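Local atomic coordinates of pyrroline carboxylate reductase (Plasmodium falciparum, PDB entry 2RCY), a protein that binds NADP and probably catalyses the NADPH-dependent reduction of pyrroline-5-carboxylate to proline. Residues T136-V141 against I151-E156; L94-L99 against I126-K131. All coordinates share one frame; numbering follows the deposited sequence.

Contact 1 (T136-V141 against I151-E156); sequences TDKKYV and IHEIKE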
ATOM      1  N   THR A 136     -16.995 -51.670 -11.126  1.00 51.87           N
ATOM      2  CA  THR A 136     -17.788 -52.103  -9.972  1.00 52.14           C
ATOM      3  C   THR A 136     -17.334 -51.418  -8.683  1.00 52.20           C
ATOM      4  O   THR A 136     -18.135 -51.212  -7.768  1.00 52.23           O
ATOM      5  CB  THR A 136     -17.765 -53.642  -9.782  1.00 52.18           C
ATOM      6  OG1 THR A 136     -16.420 -54.087  -9.572  1.00 52.30           O
ATOM      7  CG2 THR A 136     -18.357 -54.351 -10.998  1.00 52.29           C
ATOM      8  N   ASP A 137     -16.049 -51.072  -8.618  1.00 52.29           N
ATOM      9  CA  ASP A 137     -15.502 -50.312  -7.494  1.00 52.34           C
ATOM     10  C   ASP A 137     -15.957 -48.856  -7.544  1.00 52.32           C
ATOM     11  O   ASP A 137     -16.297 -48.274  -6.514  1.00 52.27           O
ATOM     12  CB  ASP A 137     -13.973 -50.383  -7.480  1.00 52.40           C
ATOM     13  CG  ASP A 137     -13.450 -51.749  -7.072  1.00 52.53           C
ATOM     14  OD1 ASP A 137     -13.918 -52.300  -6.051  1.00 52.65           O
ATOM     15  OD2 ASP A 137     -12.552 -52.264  -7.768  1.00 52.62           O
ATOM     16  N   LYS A 138     -15.962 -48.283  -8.748  1.00 52.33           N
ATOM     17  CA  LYS A 138     -16.403 -46.905  -8.968  1.00 52.35           C
ATOM     18  C   LYS A 138     -17.896 -46.736  -8.702  1.00 52.37           C
ATOM     19  O   LYS A 138     -18.345 -45.650  -8.327  1.00 52.35           O
ATOM     20  CB  LYS A 138     -16.063 -46.446 -10.388  1.00 52.35           C
ATOM     21  CG  LYS A 138     -14.579 -46.219 -10.624  1.00 52.48           C
ATOM     22  CD  LYS A 138     -14.304 -45.733 -12.034  1.00 52.60           C
ATOM     23  CE  LYS A 138     -12.812 -45.679 -12.308  1.00 52.65           C
ATOM     24  NZ  LYS A 138     -12.514 -45.155 -13.668  1.00 52.82           N
ATOM     25  N   LYS A 139     -18.654 -47.813  -8.901  1.00 52.37           N
ATOM     26  CA  LYS A 139     -20.078 -47.848  -8.573  1.00 52.32           C
ATOM     27  C   LYS A 139     -20.289 -47.758  -7.063  1.00 52.23           C
ATOM     28  O   LYS A 139     -21.199 -47.073  -6.601  1.00 52.23           O
ATOM     29  CB  LYS A 139     -20.732 -49.115  -9.128  1.00 52.36           C
ATOM     30  N   TYR A 140     -19.439 -48.452  -6.307  1.00 52.15           N
ATOM     31  CA  TYR A 140     -19.462 -48.396  -4.846  1.00 52.08           C
ATOM     32  C   TYR A 140     -19.071 -47.016  -4.324  1.00 51.85           C
ATOM     33  O   TYR A 140     -19.687 -46.506  -3.388  1.00 51.80           O
ATOM     34  CB  TYR A 140     -18.552 -49.470  -4.238  1.00 52.29           C
ATOM     35  CG  TYR A 140     -19.252 -50.776  -3.922  1.00 52.63           C
ATOM     36  CD1 TYR A 140     -19.903 -50.960  -2.704  1.00 52.91           C
ATOM     37  CD2 TYR A 140     -19.254 -51.831  -4.833  1.00 53.00           C
ATOM     38  CE1 TYR A 140     -20.550 -52.155  -2.406  1.00 53.06           C
ATOM     39  CE2 TYR A 140     -19.895 -53.035  -4.543  1.00 53.12           C
ATOM     40  CZ  TYR A 140     -20.540 -53.189  -3.327  1.00 53.02           C
ATOM     41  OH  TYR A 140     -21.176 -54.375  -3.031  1.00 52.90           O
ATOM     42  N   VAL A 141     -18.048 -46.422  -4.940  1.00 51.53           N
ATOM     43  CA  VAL A 141     -17.576 -45.085  -4.572  1.00 51.20           C
ATOM     44  C   VAL A 141     -18.661 -44.034  -4.822  1.00 50.94           C
ATOM     45  O   VAL A 141     -18.971 -43.239  -3.934  1.00 50.90           O
ATOM     46  CB  VAL A 141     -16.252 -44.716  -5.309  1.00 51.26           C
ATOM     47  CG1 VAL A 141     -15.880 -43.251  -5.084  1.00 51.31           C
ATOM     48  CG2 VAL A 141     -15.115 -45.622  -4.853  1.00 51.15           C
ATOM     49  N   ILE A 151     -20.937 -36.173  -6.048  1.00 38.61           N
ATOM     50  CA  ILE A 151     -19.572 -36.579  -6.388  1.00 38.32           C
ATOM     51  C   ILE A 151     -19.280 -36.492  -7.891  1.00 38.14           C
ATOM     52  O   ILE A 151     -20.119 -36.847  -8.723  1.00 38.11           O
ATOM     53  CB  ILE A 151     -19.224 -37.993  -5.815  1.00 38.35           C
ATOM     54  CG1 ILE A 151     -17.734 -38.312  -6.004  1.00 38.39           C
ATOM     55  CG2 ILE A 151     -20.122 -39.083  -6.414  1.00 38.26           C
ATOM     56  CD1 ILE A 151     -17.182 -39.352  -5.043  1.00 38.28           C
ATOM     57  N   HIS A 152     -18.089 -35.994  -8.217  1.00 37.87           N
ATOM     58  CA  HIS A 152     -17.599 -35.944  -9.591  1.00 37.66           C
ATOM     59  C   HIS A 152     -16.317 -36.758  -9.712  1.00 37.52           C
ATOM     60  O   HIS A 152     -15.509 -36.792  -8.784  1.00 37.49           O
ATOM     61  CB  HIS A 152     -17.311 -34.499 -10.008  1.00 37.67           C
ATOM     62  CG  HIS A 152     -18.512 -33.607  -9.984  1.00 37.78           C
ATOM     63  ND1 HIS A 152     -19.254 -33.327 -11.112  1.00 37.80           N
ATOM     64  CD2 HIS A 152     -19.095 -32.923  -8.972  1.00 37.55           C
ATOM     65  CE1 HIS A 152     -20.245 -32.514 -10.794  1.00 37.62           C
ATOM     66  NE2 HIS A 152     -20.172 -32.254  -9.501  1.00 37.50           N
ATOM     67  N   GLU A 153     -16.135 -37.417 -10.853  1.00 37.38           N
ATOM     68  CA  GLU A 153     -14.851 -38.028 -11.173  1.00 37.26           C
ATOM     69  C   GLU A 153     -14.054 -37.067 -12.042  1.00 37.07           C
ATOM     70  O   GLU A 153     -14.516 -36.643 -13.105  1.00 37.10           O
ATOM     71  CB  GLU A 153     -15.015 -39.377 -11.877  1.00 37.25           C
ATOM     72  CG  GLU A 153     -13.689 -40.120 -12.054  1.00 37.41           C
ATOM     73  CD  GLU A 153     -13.829 -41.482 -12.712  1.00 37.62           C
ATOM     74  OE1 GLU A 153     -14.852 -41.736 -13.389  1.00 37.95           O
ATOM     75  OE2 GLU A 153     -12.898 -42.302 -12.555  1.00 37.98           O
ATOM     76  N   ILE A 154     -12.860 -36.719 -11.574  1.00 36.84           N
ATOM     77  CA  ILE A 154     -12.004 -35.768 -12.274  1.00 36.60           C
ATOM     78  C   ILE A 154     -10.605 -36.343 -12.488  1.00 36.43           C
ATOM     79  O   ILE A 154     -10.254 -37.370 -11.902  1.00 36.47           O
ATOM     80  CB  ILE A 154     -11.915 -34.407 -11.523  1.00 36.60           C
ATOM     81  CG1 ILE A 154     -11.237 -34.571 -10.158  1.00 36.52           C
ATOM     82  CG2 ILE A 154     -13.302 -33.773 -11.379  1.00 36.60           C
ATOM     83  CD1 ILE A 154     -10.707 -33.279  -9.576  1.00 36.36           C
ATOM     84  N   LYS A 155      -9.820 -35.679 -13.334  1.00 36.23           N
ATOM     85  CA  LYS A 155      -8.416 -36.034 -13.549  1.00 36.01           C
ATOM     86  C   LYS A 155      -7.614 -35.858 -12.259  1.00 35.73           C
ATOM     87  O   LYS A 155      -7.969 -35.036 -11.410  1.00 35.75           O
ATOM     88  CB  LYS A 155      -7.811 -35.171 -14.657  1.00 36.09           C
ATOM     89  CG  LYS A 155      -8.419 -35.385 -16.034  1.00 36.41           C
ATOM     90  CD  LYS A 155      -7.906 -34.347 -17.020  1.00 37.09           C
ATOM     91  CE  LYS A 155      -8.378 -34.641 -18.434  1.00 37.61           C
ATOM     92  NZ  LYS A 155      -7.852 -33.647 -19.408  1.00 37.84           N
ATOM     93  N   GLU A 156      -6.534 -36.622 -12.121  1.00 35.41           N
ATOM     94  CA  GLU A 156      -5.676 -36.536 -10.938  1.00 35.19           C
ATOM     95  C   GLU A 156      -4.994 -35.170 -10.816  1.00 34.91           C
ATOM     96  O   GLU A 156      -4.828 -34.650  -9.711  1.00 34.83           O
ATOM     97  CB  GLU A 156      -4.630 -37.653 -10.935  1.00 35.19           C
ATOM     98  CG  GLU A 156      -3.951 -37.855  -9.585  1.00 35.17           C
ATOM     99  CD  GLU A 156      -2.768 -38.805  -9.637  1.00 35.41           C
ATOM    100  OE1 GLU A 156      -2.028 -38.870  -8.633  1.00 35.70           O
ATOM    101  OE2 GLU A 156      -2.571 -39.486 -10.668  1.00 35.63           O
TER
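Lys138 and Glu153 meet at one end of this contact and Val141 and Ile151 at the other, two pairs that hold helix 135-146 against strand 149-153 within the beta-alpha-beta unit formed by strand 123-129, this helix and the strand that follows it. The CA atoms of Val141 and Ile151 are 8.9 Å apart and those of Lys138 and Glu153 9.3 Å, so side chains make the contact.

The polar part is a salt bridge. Lys138 is extended from CG onward, and Glu153 reaches out to it with CG anti to the backbone N (chi1 -172°) and a straight chain beyond, the lysine chain running roughly perpendicular to the glutamate. Lys138 NZ donates to Glu153 OE2 at 3.1 Å, meeting the syn lone pair, on the side of the other oxygen. Glu153 OE1 stays 4.2 Å from Lys138 NZ, which makes the bridge one-sided rather than forked. Glu153 is exposed and Lys138 partly so, and solvent probably screens the charges.

The apolar part lies deeper. Val141, buried, also packs on Val110 of strand 108-113, while Ile151 also touches Phe125 and Tyr127 of the adjacent strand and Phe145 of the helix. Between the segments a single pair of methyl groups makes the contact: Val141 CG1 lies 4.1 Å from Ile151 CD1.

Contact 2 (L94-L99 against I126-K131); sequences LNIGKL and IYCSNK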
ATOM      1  N   LEU A  94      -1.853 -35.780  -0.706  1.00 41.46           N
ATOM      2  CA  LEU A  94      -1.333 -37.108  -1.028  1.00 41.50           C
ATOM      3  C   LEU A  94      -2.029 -37.732  -2.235  1.00 41.53           C
ATOM      4  O   LEU A  94      -3.116 -38.303  -2.118  1.00 41.49           O
ATOM      5  CB  LEU A  94      -1.411 -38.041   0.191  1.00 41.50           C
ATOM      6  CG  LEU A  94      -0.602 -37.687   1.445  1.00 41.56           C
ATOM      7  CD1 LEU A  94      -0.926 -38.658   2.562  1.00 41.49           C
ATOM      8  CD2 LEU A  94       0.905 -37.662   1.176  1.00 41.61           C
ATOM      9  N   ASN A  95      -1.388 -37.608  -3.396  1.00 41.61           N
ATOM     10  CA  ASN A  95      -1.927 -38.144  -4.644  1.00 41.72           C
ATOM     11  C   ASN A  95      -1.694 -39.644  -4.817  1.00 41.82           C
ATOM     12  O   ASN A  95      -1.060 -40.281  -3.973  1.00 41.78           O
ATOM     13  CB  ASN A  95      -1.415 -37.354  -5.861  1.00 41.74           C
ATOM     14  CG  ASN A  95       0.084 -37.100  -5.823  1.00 41.81           C
ATOM     15  OD1 ASN A  95       0.524 -35.952  -5.793  1.00 41.90           O
ATOM     16  ND2 ASN A  95       0.875 -38.169  -5.827  1.00 41.74           N
ATOM     17  N   ILE A  96      -2.215 -40.196  -5.912  1.00 42.00           N
ATOM     18  CA  ILE A  96      -2.149 -41.633  -6.193  1.00 42.15           C
ATOM     19  C   ILE A  96      -0.712 -42.163  -6.191  1.00 42.33           C
ATOM     20  O   ILE A  96      -0.448 -43.229  -5.637  1.00 42.35           O
ATOM     21  CB  ILE A  96      -2.874 -41.986  -7.523  1.00 42.15           C
ATOM     22  CG1 ILE A  96      -4.371 -41.673  -7.410  1.00 42.04           C
ATOM     23  CG2 ILE A  96      -2.659 -43.453  -7.894  1.00 42.13           C
ATOM     24  CD1 ILE A  96      -5.106 -41.643  -8.739  1.00 42.16           C
ATOM     25  N   GLY A  97       0.204 -41.406  -6.794  1.00 42.50           N
ATOM     26  CA  GLY A  97       1.624 -41.761  -6.824  1.00 42.76           C
ATOM     27  C   GLY A  97       2.232 -41.953  -5.446  1.00 42.94           C
ATOM     28  O   GLY A  97       2.946 -42.929  -5.209  1.00 42.91           O
ATOM     29  N   LYS A  98       1.941 -41.022  -4.540  1.00 43.20           N
ATOM     30  CA  LYS A  98       2.399 -41.107  -3.152  1.00 43.48           C
ATOM     31  C   LYS A  98       1.688 -42.211  -2.373  1.00 43.59           C
ATOM     32  O   LYS A  98       2.282 -42.831  -1.489  1.00 43.67           O
ATOM     33  CB  LYS A  98       2.223 -39.764  -2.439  1.00 43.47           C
ATOM     34  CG  LYS A  98       3.369 -38.783  -2.653  1.00 43.98           C
ATOM     35  CD  LYS A  98       4.429 -38.896  -1.560  1.00 44.64           C
ATOM     36  CE  LYS A  98       5.312 -37.653  -1.507  1.00 45.06           C
ATOM     37  NZ  LYS A  98       4.559 -36.422  -1.110  1.00 45.17           N
ATOM     38  N   LEU A  99       0.420 -42.450  -2.705  1.00 43.71           N
ATOM     39  CA  LEU A  99      -0.364 -43.508  -2.069  1.00 43.81           C
ATOM     40  C   LEU A  99       0.088 -44.894  -2.528  1.00 43.93           C
ATOM     41  O   LEU A  99       0.184 -45.816  -1.718  1.00 43.91           O
ATOM     42  CB  LEU A  99      -1.865 -43.310  -2.325  1.00 43.78           C
ATOM     43  CG  LEU A  99      -2.556 -42.113  -1.657  1.00 43.69           C
ATOM     44  CD1 LEU A  99      -3.889 -41.818  -2.331  1.00 43.59           C
ATOM     45  CD2 LEU A  99      -2.741 -42.323  -0.157  1.00 43.57           C
ATOM     46  N   ILE A 126     -14.899 -34.817  -5.020  1.00 36.49           N
ATOM     47  CA  ILE A 126     -14.185 -35.097  -6.267  1.00 36.95           C
ATOM     48  C   ILE A 126     -13.262 -36.290  -6.053  1.00 37.33           C
ATOM     49  O   ILE A 126     -12.701 -36.456  -4.966  1.00 37.30           O
ATOM     50  CB  ILE A 126     -13.367 -33.879  -6.807  1.00 36.87           C
ATOM     51  CG1 ILE A 126     -12.408 -33.302  -5.744  1.00 36.70           C
ATOM     52  CG2 ILE A 126     -14.294 -32.834  -7.436  1.00 36.78           C
ATOM     53  CD1 ILE A 126     -13.010 -32.286  -4.773  1.00 36.55           C
ATOM     54  N   TYR A 127     -13.116 -37.128  -7.075  1.00 37.93           N
ATOM     55  CA  TYR A 127     -12.260 -38.308  -6.951  1.00 38.54           C
ATOM     56  C   TYR A 127     -11.537 -38.724  -8.224  1.00 38.99           C
ATOM     57  O   TYR A 127     -11.955 -38.399  -9.338  1.00 39.01           O
ATOM     58  CB  TYR A 127     -13.034 -39.498  -6.354  1.00 38.52           C
ATOM     59  CG  TYR A 127     -13.801 -40.345  -7.352  1.00 38.66           C
ATOM     60  CD1 TYR A 127     -13.269 -41.540  -7.834  1.00 38.64           C
ATOM     61  CD2 TYR A 127     -15.063 -39.959  -7.801  1.00 38.70           C
ATOM     62  CE1 TYR A 127     -13.971 -42.326  -8.745  1.00 38.78           C
ATOM     63  CE2 TYR A 127     -15.775 -40.737  -8.709  1.00 38.67           C
ATOM     64  CZ  TYR A 127     -15.222 -41.917  -9.178  1.00 38.78           C
ATOM     65  OH  TYR A 127     -15.923 -42.690 -10.080  1.00 38.91           O
ATOM     66  N   CYS A 128     -10.435 -39.440  -8.024  1.00 39.58           N
ATOM     67  CA  CYS A 128      -9.692 -40.089  -9.090  1.00 40.14           C
ATOM     68  C   CYS A 128      -9.217 -41.435  -8.550  1.00 40.69           C
ATOM     69  O   CYS A 128      -9.152 -41.635  -7.333  1.00 40.65           O
ATOM     70  CB  CYS A 128      -8.504 -39.228  -9.524  1.00 40.08           C
ATOM     71  SG  CYS A 128      -7.336 -38.844  -8.202  1.00 39.78           S
ATOM     72  N   SER A 129      -8.894 -42.357  -9.451  1.00 41.42           N
ATOM     73  CA  SER A 129      -8.506 -43.705  -9.054  1.00 42.18           C
ATOM     74  C   SER A 129      -7.363 -44.247  -9.905  1.00 42.73           C
ATOM     75  O   SER A 129      -7.137 -43.782 -11.024  1.00 42.79           O
ATOM     76  CB  SER A 129      -9.714 -44.640  -9.123  1.00 42.18           C
ATOM     77  OG  SER A 129     -10.264 -44.668 -10.427  1.00 42.28           O
ATOM     78  N   ASN A 130      -6.648 -45.233  -9.367  1.00 43.45           N
ATOM     79  CA  ASN A 130      -5.529 -45.847 -10.079  1.00 44.18           C
ATOM     80  C   ASN A 130      -5.970 -46.863 -11.137  1.00 44.71           C
ATOM     81  O   ASN A 130      -7.153 -46.941 -11.486  1.00 44.76           O
ATOM     82  CB  ASN A 130      -4.514 -46.456  -9.092  1.00 44.14           C
ATOM     83  CG  ASN A 130      -5.046 -47.685  -8.361  1.00 44.21           C
ATOM     84  OD1 ASN A 130      -6.241 -47.979  -8.382  1.00 44.35           O
ATOM     85  ND2 ASN A 130      -4.145 -48.404  -7.701  1.00 44.27           N
ATOM     86  N   LYS A 131      -5.007 -47.631 -11.642  1.00 45.36           N
ATOM     87  CA  LYS A 131      -5.240 -48.611 -12.699  1.00 46.04           C
ATOM     88  C   LYS A 131      -6.098 -49.791 -12.227  1.00 46.41           C
ATOM     89  O   LYS A 131      -6.846 -50.372 -13.015  1.00 46.46           O
ATOM     90  CB  LYS A 131      -3.896 -49.111 -13.240  1.00 46.00           C
ATOM     91  CG  LYS A 131      -3.951 -49.714 -14.635  1.00 46.21           C
ATOM     92  CD  LYS A 131      -2.566 -50.143 -15.099  1.00 46.20           C
TER
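Ile96, in the first turn of helix 96-103, stands over the end of strand 123-129 and the loop residue after it, its CA 6.7 Å from the CA of Asn130. No hydrogen bond links the two segments. Asn95 occupies the N-cap position, and the turn closes through Leu99 N and Asn95 O at 2.9 Å. The strand is extended through Ser129.

Ile96 is buried and carries the whole contact from its side, with its two branches spread along the opposing chain. The longer branch, CG1 anti to the carbonyl carbon (chi1 -64°), sends CD1 toward Cys128 and Ser129. Ile96 CD1 is 3.6 Å from Cys128 SG, an apolar contact, and equally close to the backbone carbon C of Ser129, whose own CB points away. The other branch meets the next residue, with Ile96 CG2 3.7 Å from Asn130 CB.

Asn130 thus offers Ile96 its aliphatic root, while its amide is engaged elsewhere: ND2 donates to Asn107 O and OD1 accepts from Ile109 N, fixing the amide beside strand 108-113. Cys128 also packs on Met159 of helix 159-167. The contact is plain helix-on-sheet packing in the Rossmann-type domain: the first turn of the helix that follows strand 86-89 sets Ile96 against the C-terminal end of strand 123-129, which runs antiparallel to its neighbour 108-113 in the same mixed sheet.

How the contacts relate
Both segments of contact 2 precede those of contact 1 in the sequence, and the contact centres lie 11 Å apart. Strand 123-129 of contact 2 leads into helix 135-146 of contact 1 and neighbours strand 149-153, the outermost strand at this edge of the sheet within the chain. Segments 126-131 and 151-156 are joined by probable backbone hydrogen bonds, Ile154 N to Tyr127 O at 2.9 Å and Tyr127 N to His152 O at 3.0 Å. Glu156 also packs on Asn95. Alternating side chains of strand 123-129 serve the two contacts, Cys128 facing helix 96-103 and Tyr127 and Ser129 touching Lys138 of helix 135-146, so the helices pack on opposite faces of this edge of the NADP-binding domain's sheet.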